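Local coordinates for protein MP-4 (Mucuna pruriens, PDB 5DSS) that contributes to snake venom neutralization by Mucuna pruriens seeds through an indirect, antibody-mediated mechanism and belongs to the Kunitz-type trypsin and protease inhibitor family, at residues H17-I23 with L60-I66; T48-Y53 with E162-L166; G138-L142 with E173-F178. All coordinates share one frame; numbering follows the deposited sequence.

Interaction 1: residues H17-I23 with L60-I66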
loop_
_atom_site.group_PDB
_atom_site.type_symbol
_atom_site.label_atom_id
_atom_site.label_comp_id
_atom_site.label_asym_id
_atom_site.label_seq_id
_atom_site.Cartn_x
_atom_site.Cartn_y
_atom_site.Cartn_z
ATOM N N HIS A 17 3.943 -14.720 1.049
ATOM C CA HIS A 17 4.012 -13.981 2.301
ATOM C C HIS A 17 5.415 -13.869 2.921
ATOM O O HIS A 17 6.160 -14.838 2.973
ATOM C CB HIS A 17 3.098 -14.665 3.301
ATOM C CG HIS A 17 1.642 -14.521 2.998
ATOM N ND1 HIS A 17 0.992 -13.310 3.046
ATOM C CD2 HIS A 17 0.696 -15.448 2.724
ATOM C CE1 HIS A 17 -0.293 -13.490 2.806
ATOM N NE2 HIS A 17 -0.499 -14.780 2.607
ATOM N N ARG A 18 5.730 -12.685 3.443
ATOM C CA ARG A 18 7.067 -12.318 3.921
ATOM C C ARG A 18 7.978 -12.243 2.711
ATOM O O ARG A 18 9.200 -12.263 2.828
ATOM C CB ARG A 18 7.642 -13.311 4.943
ATOM C CG ARG A 18 8.930 -12.799 5.608
ATOM C CD ARG A 18 9.957 -13.861 6.021
ATOM N NE ARG A 18 10.370 -14.756 4.934
ATOM C CZ ARG A 18 11.347 -14.522 4.053
ATOM N NH1 ARG A 18 12.051 -13.397 4.089
ATOM N NH2 ARG A 18 11.630 -15.432 3.124
ATOM N N GLY A 19 7.373 -12.203 1.534
ATOM C CA GLY A 19 8.136 -12.070 0.329
ATOM C C GLY A 19 8.186 -10.593 0.041
ATOM O O GLY A 19 7.145 -9.924 0.059
ATOM N N LYS A 20 9.389 -10.086 -0.233
ATOM C CA LYS A 20 9.592 -8.687 -0.593
ATOM C C LYS A 20 9.244 -8.440 -2.044
ATOM O O LYS A 20 9.714 -9.149 -2.917
ATOM C CB LYS A 20 11.040 -8.302 -0.355
ATOM C CG LYS A 20 11.484 -8.366 1.090
ATOM C CD LYS A 20 12.891 -8.890 1.104
ATOM C CE LYS A 20 13.661 -8.342 -0.094
ATOM N NZ LYS A 20 15.065 -8.831 -0.240
ATOM N N TYR A 21 8.426 -7.416 -2.283
ATOM C CA TYR A 21 7.992 -7.036 -3.618
ATOM C C TYR A 21 8.065 -5.539 -3.820
ATOM O O TYR A 21 8.498 -4.814 -2.951
ATOM C CB TYR A 21 6.555 -7.516 -3.855
ATOM C CG TYR A 21 6.383 -9.012 -3.801
ATOM C CD1 TYR A 21 7.003 -9.762 -2.819
ATOM C CD2 TYR A 21 5.601 -9.684 -4.735
ATOM C CE1 TYR A 21 6.855 -11.148 -2.758
ATOM C CE2 TYR A 21 5.452 -11.074 -4.677
ATOM C CZ TYR A 21 6.078 -11.796 -3.676
ATOM O OH TYR A 21 5.953 -13.153 -3.582
ATOM N N TYR A 22 7.679 -5.087 -5.002
ATOM C CA TYR A 22 7.632 -3.671 -5.315
ATOM C C TYR A 22 6.276 -3.548 -5.958
ATOM O O TYR A 22 5.718 -4.531 -6.436
ATOM C CB TYR A 22 8.657 -3.265 -6.385
ATOM C CG TYR A 22 10.143 -3.270 -6.051
ATOM C CD1 TYR A 22 10.722 -2.224 -5.362
ATOM C CD2 TYR A 22 10.966 -4.301 -6.495
ATOM C CE1 TYR A 22 12.077 -2.220 -5.100
ATOM C CE2 TYR A 22 12.302 -4.308 -6.246
ATOM C CZ TYR A 22 12.865 -3.271 -5.548
ATOM O OH TYR A 22 14.230 -3.283 -5.284
ATOM N N ILE A 23 5.746 -2.374 -5.930
ATOM C CA ILE A 23 4.509 -2.085 -6.608
ATOM C C ILE A 23 4.729 -0.935 -7.615
ATOM O O ILE A 23 4.924 0.195 -7.223
ATOM C CB ILE A 23 3.413 -1.759 -5.566
ATOM C CG1 ILE A 23 3.743 -2.413 -4.241
ATOM C CG2 ILE A 23 2.054 -2.241 -6.017
ATOM C CD1 ILE A 23 2.795 -2.026 -3.167
ATOM N N LEU A 60 10.731 0.969 -2.196
ATOM C CA LEU A 60 11.145 0.092 -1.101
ATOM C C LEU A 60 10.308 -1.204 -1.077
ATOM O O LEU A 60 9.077 -1.159 -1.269
ATOM C CB LEU A 60 10.944 0.838 0.232
ATOM C CG LEU A 60 11.990 1.595 1.054
ATOM C CD1 LEU A 60 12.469 2.878 0.388
ATOM C CD2 LEU A 60 11.377 1.927 2.403
ATOM N N PRO A 61 10.963 -2.352 -0.808
ATOM C CA PRO A 61 10.263 -3.645 -0.755
ATOM C C PRO A 61 8.998 -3.610 0.108
ATOM O O PRO A 61 8.917 -2.804 1.043
ATOM C CB PRO A 61 11.306 -4.583 -0.137
ATOM C CG PRO A 61 12.611 -3.997 -0.540
ATOM C CD PRO A 61 12.400 -2.502 -0.507
ATOM N N VAL A 62 8.033 -4.471 -0.213
ATOM C CA VAL A 62 6.726 -4.462 0.414
ATOM C C VAL A 62 6.321 -5.865 0.882
ATOM O O VAL A 62 6.027 -6.757 0.058
ATOM C CB VAL A 62 5.717 -3.953 -0.661
ATOM C CG1 VAL A 62 4.409 -3.504 -0.014
ATOM C CG2 VAL A 62 6.308 -2.825 -1.508
ATOM N N LYS A 63 6.281 -6.064 2.198
ATOM C CA LYS A 63 5.982 -7.388 2.753
ATOM C C LYS A 63 4.516 -7.688 3.107
ATOM O O LYS A 63 4.025 -7.342 4.172
ATOM C CB LYS A 63 6.881 -7.678 3.951
ATOM C CG LYS A 63 7.974 -8.701 3.691
ATOM C CD LYS A 63 8.889 -8.774 4.913
ATOM C CE LYS A 63 9.869 -9.934 4.885
ATOM N NZ LYS A 63 10.961 -9.804 3.878
ATOM N N PHE A 64 3.839 -8.397 2.212
ATOM C CA PHE A 64 2.464 -8.797 2.449
ATOM C C PHE A 64 2.399 -10.078 3.308
ATOM O O PHE A 64 2.329 -11.187 2.773
ATOM C CB PHE A 64 1.750 -9.041 1.110
ATOM C CG PHE A 64 1.531 -7.796 0.269
ATOM C CD1 PHE A 64 2.580 -7.179 -0.400
ATOM C CD2 PHE A 64 0.246 -7.285 0.094
ATOM C CE1 PHE A 64 2.358 -6.054 -1.188
ATOM C CE2 PHE A 64 0.017 -6.170 -0.691
ATOM C CZ PHE A 64 1.075 -5.551 -1.329
ATOM N N ASN A 65 2.420 -9.932 4.637
ATOM C CA ASN A 65 2.161 -11.052 5.560
ATOM C C ASN A 65 0.755 -10.877 6.114
ATOM O O ASN A 65 0.330 -9.744 6.329
ATOM C CB ASN A 65 3.111 -11.022 6.775
ATOM C CG ASN A 65 4.489 -10.459 6.465
ATOM O OD1 ASN A 65 5.082 -10.774 5.441
ATOM N ND2 ASN A 65 5.013 -9.633 7.372
ATOM N N ILE A 66 0.002 -11.954 6.368
ATOM C CA ILE A 66 -1.089 -11.772 7.333
ATOM C C ILE A 66 -0.027 -11.719 8.389
ATOM O O ILE A 66 0.757 -12.669 8.512
ATOM C CB ILE A 66 -1.967 -12.995 7.629
ATOM C CG1 ILE A 66 -2.811 -13.407 6.422
ATOM C CG2 ILE A 66 -2.907 -12.649 8.775
ATOM C CD1 ILE A 66 -4.306 -13.270 6.641
#

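Interaction 2: residues T48-Y53 with E162-L166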
loop_
_atom_site.group_PDB
_atom_site.type_symbol
_atom_site.label_atom_id
_atom_site.label_comp_id
_atom_site.label_asym_id
_atom_site.label_seq_id
_atom_site.Cartn_x
_atom_site.Cartn_y
_atom_site.Cartn_z
ATOM N N THR A 48 4.183 9.509 5.622
ATOM C CA THR A 48 3.679 9.559 4.262
ATOM C C THR A 48 4.414 8.619 3.312
ATOM O O THR A 48 5.603 8.825 3.016
ATOM C CB THR A 48 3.717 11.019 3.753
ATOM O OG1 THR A 48 3.171 11.880 4.768
ATOM C CG2 THR A 48 2.938 11.185 2.446
ATOM N N VAL A 49 3.696 7.575 2.872
ATOM C CA VAL A 49 4.176 6.633 1.858
ATOM C C VAL A 49 3.909 7.345 0.533
ATOM O O VAL A 49 2.775 7.710 0.239
ATOM C CB VAL A 49 3.423 5.283 1.906
ATOM C CG1 VAL A 49 3.801 4.377 0.745
ATOM C CG2 VAL A 49 3.707 4.581 3.214
ATOM N N LEU A 50 4.969 7.524 -0.255
ATOM C CA LEU A 50 4.923 8.332 -1.452
ATOM C C LEU A 50 4.919 7.514 -2.729
ATOM O O LEU A 50 5.511 6.446 -2.812
ATOM C CB LEU A 50 6.122 9.287 -1.489
ATOM C CG LEU A 50 5.856 10.800 -1.514
ATOM C CD1 LEU A 50 5.394 11.255 -2.887
ATOM C CD2 LEU A 50 4.843 11.202 -0.460
ATOM N N GLN A 51 4.256 8.056 -3.744
ATOM C CA GLN A 51 4.346 7.500 -5.066
ATOM C C GLN A 51 5.137 8.484 -5.859
ATOM O O GLN A 51 5.020 9.704 -5.752
ATOM C CB GLN A 51 3.045 7.428 -5.745
ATOM C CG GLN A 51 2.139 6.364 -5.219
ATOM C CD GLN A 51 1.464 5.711 -6.369
ATOM O OE1 GLN A 51 1.961 5.778 -7.516
ATOM N NE2 GLN A 51 0.305 5.086 -6.116
ATOM N N ASP A 52 5.946 7.964 -6.691
ATOM C CA ASP A 52 6.937 8.691 -7.376
ATOM C C ASP A 52 6.444 9.338 -8.606
ATOM O O ASP A 52 5.732 8.764 -9.307
ATOM C CB ASP A 52 7.888 7.663 -7.814
ATOM C CG ASP A 52 9.240 8.018 -7.619
ATOM O OD1 ASP A 52 9.676 9.072 -7.865
ATOM O OD2 ASP A 52 9.918 7.214 -7.171
ATOM N N TYR A 53 6.876 10.517 -8.902
ATOM C CA TYR A 53 6.567 11.191 -10.138
ATOM C C TYR A 53 7.606 10.787 -11.172
ATOM O O TYR A 53 7.505 11.138 -12.372
ATOM C CB TYR A 53 6.526 12.708 -9.948
ATOM C CG TYR A 53 5.224 13.226 -9.327
ATOM C CD1 TYR A 53 3.990 12.593 -9.579
ATOM C CD2 TYR A 53 5.228 14.357 -8.519
ATOM C CE1 TYR A 53 2.819 13.060 -9.019
ATOM C CE2 TYR A 53 4.052 14.843 -7.978
ATOM C CZ TYR A 53 2.849 14.196 -8.221
ATOM O OH TYR A 53 1.689 14.729 -7.649
ATOM N N GLU A 162 3.735 17.396 -3.761
ATOM C CA GLU A 162 5.014 16.956 -3.211
ATOM C C GLU A 162 5.445 15.654 -3.841
ATOM O O GLU A 162 6.626 15.301 -3.886
ATOM C CB GLU A 162 4.797 16.804 -1.727
ATOM C CG GLU A 162 3.635 17.694 -1.298
ATOM C CD GLU A 162 3.776 18.248 0.092
ATOM O OE1 GLU A 162 3.953 17.434 1.012
ATOM O OE2 GLU A 162 3.695 19.483 0.256
ATOM N N GLY A 163 4.436 14.971 -4.349
ATOM C CA GLY A 163 4.539 13.639 -4.882
ATOM C C GLY A 163 3.088 13.241 -4.855
ATOM O O GLY A 163 2.203 14.060 -5.105
ATOM N N ARG A 164 2.843 11.987 -4.521
ATOM C CA ARG A 164 1.517 11.466 -4.537
ATOM C C ARG A 164 1.211 10.620 -3.302
ATOM O O ARG A 164 1.587 9.446 -3.225
ATOM C CB ARG A 164 1.397 10.605 -5.760
ATOM C CG ARG A 164 0.142 10.825 -6.549
ATOM C CD ARG A 164 0.291 9.943 -7.749
ATOM N NE ARG A 164 -0.441 10.483 -8.870
ATOM C CZ ARG A 164 0.130 10.819 -10.010
ATOM N NH1 ARG A 164 1.449 10.654 -10.147
ATOM N NH2 ARG A 164 -0.631 11.282 -11.007
ATOM N N ARG A 165 0.518 11.218 -2.337
ATOM C CA ARG A 165 0.157 10.523 -1.109
ATOM C C ARG A 165 -0.979 9.571 -1.444
ATOM O O ARG A 165 -2.014 9.986 -1.978
ATOM C CB ARG A 165 -0.335 11.532 -0.028
ATOM C CG ARG A 165 0.723 12.613 0.250
ATOM C CD ARG A 165 0.234 13.924 0.836
ATOM N NE ARG A 165 0.041 13.816 2.279
ATOM C CZ ARG A 165 -0.046 14.849 3.129
ATOM N NH1 ARG A 165 0.045 16.110 2.698
ATOM N NH2 ARG A 165 -0.221 14.624 4.428
ATOM N N LEU A 166 -0.787 8.287 -1.176
ATOM C CA LEU A 166 -1.887 7.367 -1.332
ATOM C C LEU A 166 -3.057 7.714 -0.422
ATOM O O LEU A 166 -2.896 8.468 0.533
ATOM C CB LEU A 166 -1.431 5.952 -1.027
ATOM C CG LEU A 166 -0.674 5.175 -2.093
ATOM C CD1 LEU A 166 -0.374 3.785 -1.540
ATOM C CD2 LEU A 166 -1.510 5.110 -3.358
#

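Interaction 3: residues G138-L142 with E173-F178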
loop_
_atom_site.group_PDB
_atom_site.type_symbol
_atom_site.label_atom_id
_atom_site.label_comp_id
_atom_site.label_asym_id
_atom_site.label_seq_id
_atom_site.Cartn_x
_atom_site.Cartn_y
_atom_site.Cartn_z
ATOM N N GLY A 138 -2.347 -8.901 -16.627
ATOM C CA GLY A 138 -1.910 -8.268 -15.407
ATOM C C GLY A 138 -2.753 -8.392 -14.156
ATOM O O GLY A 138 -3.628 -9.247 -14.013
ATOM N N THR A 139 -2.428 -7.493 -13.224
ATOM C CA THR A 139 -2.923 -7.449 -11.844
ATOM C C THR A 139 -3.640 -6.126 -11.488
ATOM O O THR A 139 -3.800 -5.267 -12.357
ATOM C CB THR A 139 -1.761 -7.685 -10.863
ATOM O OG1 THR A 139 -0.617 -6.934 -11.289
ATOM C CG2 THR A 139 -1.381 -9.149 -10.844
ATOM N N TYR A 140 -4.099 -5.981 -10.234
ATOM C CA TYR A 140 -4.893 -4.778 -9.808
ATOM C C TYR A 140 -5.034 -4.501 -8.283
ATOM O O TYR A 140 -4.296 -5.015 -7.465
ATOM C CB TYR A 140 -6.296 -4.773 -10.454
ATOM C CG TYR A 140 -6.689 -3.528 -11.253
ATOM C CD1 TYR A 140 -7.595 -2.594 -10.733
ATOM C CD2 TYR A 140 -6.210 -3.315 -12.561
ATOM C CE1 TYR A 140 -8.008 -1.482 -11.478
ATOM C CE2 TYR A 140 -6.615 -2.194 -13.306
ATOM C CZ TYR A 140 -7.516 -1.284 -12.759
ATOM O OH TYR A 140 -7.920 -0.162 -13.466
ATOM N N LYS A 141 -6.020 -3.679 -7.942
ATOM C CA LYS A 141 -6.205 -2.999 -6.626
ATOM C C LYS A 141 -6.074 -3.655 -5.213
ATOM O O LYS A 141 -6.381 -4.827 -4.999
ATOM C CB LYS A 141 -7.531 -2.240 -6.666
ATOM C CG LYS A 141 -8.720 -3.112 -7.040
ATOM C CD LYS A 141 -10.016 -2.455 -6.615
ATOM C CE LYS A 141 -11.152 -2.950 -7.486
ATOM N NZ LYS A 141 -11.441 -2.060 -8.647
ATOM N N LEU A 142 -5.677 -2.825 -4.248
ATOM C CA LEU A 142 -5.514 -3.226 -2.851
ATOM C C LEU A 142 -6.506 -2.489 -1.936
ATOM O O LEU A 142 -6.844 -1.338 -2.189
ATOM C CB LEU A 142 -4.064 -2.993 -2.388
ATOM C CG LEU A 142 -3.387 -1.617 -2.557
ATOM C CD1 LEU A 142 -3.612 -0.743 -1.324
ATOM C CD2 LEU A 142 -1.898 -1.795 -2.812
ATOM N N GLU A 173 -8.994 3.151 -7.622
ATOM C CA GLU A 173 -7.907 3.739 -8.406
ATOM C C GLU A 173 -6.704 2.832 -8.279
ATOM O O GLU A 173 -6.679 1.925 -7.437
ATOM C CB GLU A 173 -7.627 5.207 -8.011
ATOM C CG GLU A 173 -6.407 5.874 -8.658
ATOM C CD GLU A 173 -6.462 5.940 -10.180
ATOM O OE1 GLU A 173 -7.566 6.006 -10.770
ATOM O OE2 GLU A 173 -5.381 5.930 -10.799
ATOM N N LEU A 174 -5.725 3.056 -9.150
ATOM C CA LEU A 174 -4.475 2.332 -9.074
ATOM C C LEU A 174 -4.612 0.970 -9.693
ATOM O O LEU A 174 -5.081 0.032 -9.063
ATOM C CB LEU A 174 -4.044 2.165 -7.613
ATOM C CG LEU A 174 -2.805 2.937 -7.166
ATOM C CD1 LEU A 174 -3.143 4.404 -7.034
ATOM C CD2 LEU A 174 -2.273 2.356 -5.861
ATOM N N GLY A 175 -4.189 0.852 -10.940
ATOM C CA GLY A 175 -3.967 -0.477 -11.455
ATOM C C GLY A 175 -2.550 -0.792 -10.930
ATOM O O GLY A 175 -1.630 -0.000 -11.168
ATOM N N VAL A 176 -2.379 -1.878 -10.178
ATOM C CA VAL A 176 -1.083 -2.134 -9.525
ATOM C C VAL A 176 -0.420 -3.405 -10.020
ATOM O O VAL A 176 -1.090 -4.410 -10.263
ATOM C CB VAL A 176 -1.159 -2.195 -7.970
ATOM C CG1 VAL A 176 -1.734 -0.920 -7.377
ATOM C CG2 VAL A 176 -1.920 -3.430 -7.506
ATOM N N GLY A 177 0.902 -3.350 -10.168
ATOM C CA GLY A 177 1.673 -4.494 -10.632
ATOM C C GLY A 177 2.739 -4.830 -9.605
ATOM O O GLY A 177 3.270 -3.925 -8.961
ATOM N N PHE A 178 3.042 -6.120 -9.443
ATOM C CA PHE A 178 3.928 -6.570 -8.377
ATOM C C PHE A 178 5.215 -7.216 -8.879
ATOM O O PHE A 178 5.202 -8.108 -9.753
ATOM C CB PHE A 178 3.211 -7.568 -7.497
ATOM C CG PHE A 178 1.982 -7.028 -6.853
ATOM C CD1 PHE A 178 2.072 -6.284 -5.697
ATOM C CD2 PHE A 178 0.729 -7.296 -7.389
ATOM C CE1 PHE A 178 0.937 -5.813 -5.084
ATOM C CE2 PHE A 178 -0.413 -6.821 -6.781
ATOM C CZ PHE A 178 -0.310 -6.075 -5.628
#

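Interaction 1: residues H17-I23 with L60-I66
H17 points its imidazole at the backbone of F64: ND1 donates to F64 O across 2.5 Å, a length too short to take literally at 2.8 Å resolution. The N-H...O angle is 151°, fairly straight, and ND1 lies 29° out of the carbonyl plane. At the other end, Y21 and V62 exchange two weak backbone bonds; V62 N to Y21 O measures 2.8 Å, but its N-H points well off line. Between them K63 runs alongside R18, nearly straight until it turns at its last torsion (chi4 70°) and NZ makes a weak bond to R18 O at 3.2 Å. The two cationic ends lie close, R18 NH1 to K63 NZ at 3.8 Å, and R18 answers with a salt bridge to the C-terminal carboxylate of N185. Y21 OH is hydrogen-bonded to L16 N. On the apolar side I23 crosses V62 at about a right angle, CG1 to CG2 3.8 Å, and its CD1 meets the edge of the F64 ring. With both Y21-V62 backbone bonds weak and the H17 bond too short to trust in detail, the contact is probably held by side-chain-to-carbonyl bonds and I23-V62-F64 packing as well as by strand pairing.

Interaction 2: residues T48-Y53 with E162-L166
Strand 49-51 and strand 164-167 are the two inner strands of a four-stranded antiparallel sheet in this Kunitz-type β-trefoil. Here the axes of 49-51 and 164-166 approach to 4.9 Å with their directions 127° apart, well short of a straight antiparallel pair. Q51 and R164 hold the backbones together: Q51 N donates to R164 O at 3.1 Å, and R164 N returns a weak, longer bond to Q51 O. Their side chains leave on the same face, with CB of Q51 and CB of R164 3.6 Å apart. Q51 then bends at chi2, and its amide NE2 comes against the CD2 methyl of L166. R164 instead stays extended from CG to NE (chi2 176°), which carries its guanidinium to Y53. The tyrosine presents an edge to the guanidinium's face, CE1 of Y53 lying 3.6 Å from CZ of R164, and the two planes stand 76° apart. R164 NH2 adds a weak bond to P30 O. On the face of L50 and R165, L50 sets CD1 over the bare backbone of G163, and T48 lays its CG2 methyl against CG of R165, 3.4 Å away. Beyond this pair, strand 35-37 flanks 49-51 through the backbone bonds of L50 with R36, and strand 156-157 borders 164-167, while V49 and L166 both reach V110 of strand 109-111.

Interaction 3: residues G138-L142 with E173-F178
T139 reaches across to V176 with its hydroxyl, OG1 donating to V176 O at 2.8 Å. Chi1 of 43° places OG1 between the threonine's backbone N and carbonyl carbon, facing segment 173-178, and the bond lies in the carbonyl plane on a lone pair, with 136° at the oxygen. Next along, Y140 lays its ring flat over G175: CA of G175 stands 3.7 Å from the ring centroid and only 14° off its normal, a CH-pi contact over the face. Glycine lets the backbone itself come up against the ring face, and L174 O lies over that face too, 4.0 Å from CD1 of Y140. V176 has CG1 anti to its carbonyl carbon, which leaves CG2 directed at the Y140 backbone; the modelled approach there is implausibly close, so its detail is doubtful. V176 and F178 also rest on I23 of strand 20-24, while E173 turns to a salt bridge with R157. No regular strand pairing joins the two segments. One hydroxyl and one ring fasten them, a loop-to-strand contact within the β-trefoil expected of this Kunitz-type family, joining the loop between strands 126-130 and 142-146 to the start of the chain's last strand, 177-180.

In the fold
Interactions 1 and 3 are neighbours, their centres about 14 Å apart, and meet directly: I23 packs on V176 and G177, and the rings of F64 and F178 touch. Both reach the three-stranded sheet ordered 62-63, 20-24, 177-180, which brings the first strand of the chain beside the last, as expected of a closed β-trefoil. Interaction 2 belongs to the other, four-stranded sheet. Its centre lies about 18 Å from that of interaction 1, without touching it, yet it meets interaction 3 where L174 packs on Q51 and L166. Along the chain, interaction 2 interleaves with both others, whereas 1 closes before 3 opens. Distant parts of the sequence are thus woven into one helix-free body.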